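Local coordinates for macromomycin (Streptomyces macromomyceticus, PDB 2MCM), which carries, non-covalently bound, the cytotoxic chromophore of the antibiotic auromomycin, which intercalates weakly into DNA and causes single- and double-strand breaks, at residues Val6-Ala9 with Thr10-Asn14. Numbering follows the deposited sequence.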
# COMPACT_ATOMS: atom_id res chain seq x y z
N VAL A 6 -5.59 6.28 -5.67
CA VAL A 6 -5.24 6.79 -4.30
C VAL A 6 -5.49 8.29 -4.32
O VAL A 6 -4.94 8.96 -5.21
CB VAL A 6 -3.82 6.45 -3.99
CG1 VAL A 6 -3.37 7.02 -2.61
CG2 VAL A 6 -3.49 4.96 -4.02
N THR A 7 -6.33 8.75 -3.37
CA THR A 7 -6.63 10.20 -3.37
C THR A 7 -6.49 10.82 -2.00
O THR A 7 -7.09 10.26 -1.08
CB THR A 7 -8.19 10.32 -3.73
OG1 THR A 7 -8.40 9.66 -5.00
CG2 THR A 7 -8.58 11.80 -3.77
N PRO A 8 -5.72 11.86 -1.84
CA PRO A 8 -4.89 12.49 -2.87
C PRO A 8 -3.64 11.59 -3.02
O PRO A 8 -3.41 10.69 -2.18
CB PRO A 8 -4.45 13.83 -2.28
CG PRO A 8 -4.76 13.78 -0.83
CD PRO A 8 -5.59 12.53 -0.51
N ALA A 9 -2.85 11.83 -4.07
CA ALA A 9 -1.63 10.99 -4.23
C ALA A 9 -0.36 11.81 -4.32
O ALA A 9 0.74 11.22 -4.33
CB ALA A 9 -1.75 10.17 -5.54
N THR A 10 -0.36 13.14 -4.36
CA THR A 10 0.84 13.98 -4.48
C THR A 10 0.81 15.15 -3.46
O THR A 10 -0.32 15.48 -3.07
CB THR A 10 0.91 14.66 -5.93
OG1 THR A 10 -0.37 15.35 -6.11
CG2 THR A 10 1.08 13.60 -7.03
N GLY A 11 1.98 15.65 -3.16
CA GLY A 11 2.14 16.76 -2.20
C GLY A 11 1.62 16.30 -0.83
O GLY A 11 1.04 17.16 -0.09
N LEU A 12 1.76 15.03 -0.50
CA LEU A 12 1.20 14.57 0.80
C LEU A 12 2.09 15.03 1.93
O LEU A 12 3.27 15.30 1.87
CB LEU A 12 1.24 12.99 0.69
CG LEU A 12 0.36 12.42 -0.39
CD1 LEU A 12 0.47 10.90 -0.38
CD2 LEU A 12 -1.15 12.78 -0.25
N SER A 13 1.35 15.03 3.12
CA SER A 13 2.05 15.36 4.36
C SER A 13 2.35 14.06 5.12
O SER A 13 1.61 13.07 4.91
CB SER A 13 1.03 16.08 5.31
OG SER A 13 0.61 17.28 4.71
N ASN A 14 3.27 14.08 6.02
CA ASN A 14 3.58 12.97 6.91
C ASN A 14 2.35 12.79 7.83
O ASN A 14 1.89 13.82 8.42
CB ASN A 14 4.84 13.32 7.74
CG ASN A 14 5.17 12.16 8.63
OD1 ASN A 14 5.28 10.99 8.22
ND2 ASN A 14 5.41 12.44 9.92
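Pro8, Ala9 and Leu12 meet in the turn that takes the chain out of edge strand 3-7, at a cis-proline kink consistent with the first strand of an immunoglobulin-like sandwich crossing from one sheet toward the other. Thr7 still bonds through its backbone to Thr19 of strand 16-23; past the cis peptide before Pro8, the backbones of Ala9 and Leu12 bond instead to Thr110, just beyond strand 104-109. The chain bends at Gly11, whose positive phi of 61° suits a glycine, and brings Leu12 back over the residues before it. There CG of Leu12 stands anti to its own carbonyl carbon (chi1 -64°), and the isobutyl end lies over one face of the Ala9-Thr10 peptide. Leu12 CG is 4.0 Å from Ala9 C, and Leu12 CD1 sits 4.0 Å from Ala9 O. The other methyl branches toward the proline: Leu12 CD2 reaches Pro8 CG at 3.8 Å and the neighbouring Pro8 CB at 4.0 Å, the two side chains meeting at a slant. The opposite face of the same peptide takes the methyl of Thr10, turned back beside its own backbone N, with Thr10 CG2 3.6 Å from Ala9 O. Val18 touches both Pro8 and Leu12, while Ile109 and Phe111 also pack on Leu12, so this leucine is buried although the turn around it is largely open. Leu12 CD2 also comes to 3.6 Å from Pro8 O, a carbonyl oxygen that is buried here and has no hydrogen-bonding partner in the model. Between the two segments, then, the grip is van der Waals contact of methyls with a ring and a flat peptide, and the backbone hydrogen bonds flanking the kink go to strand 16-23 and the C-terminal tail.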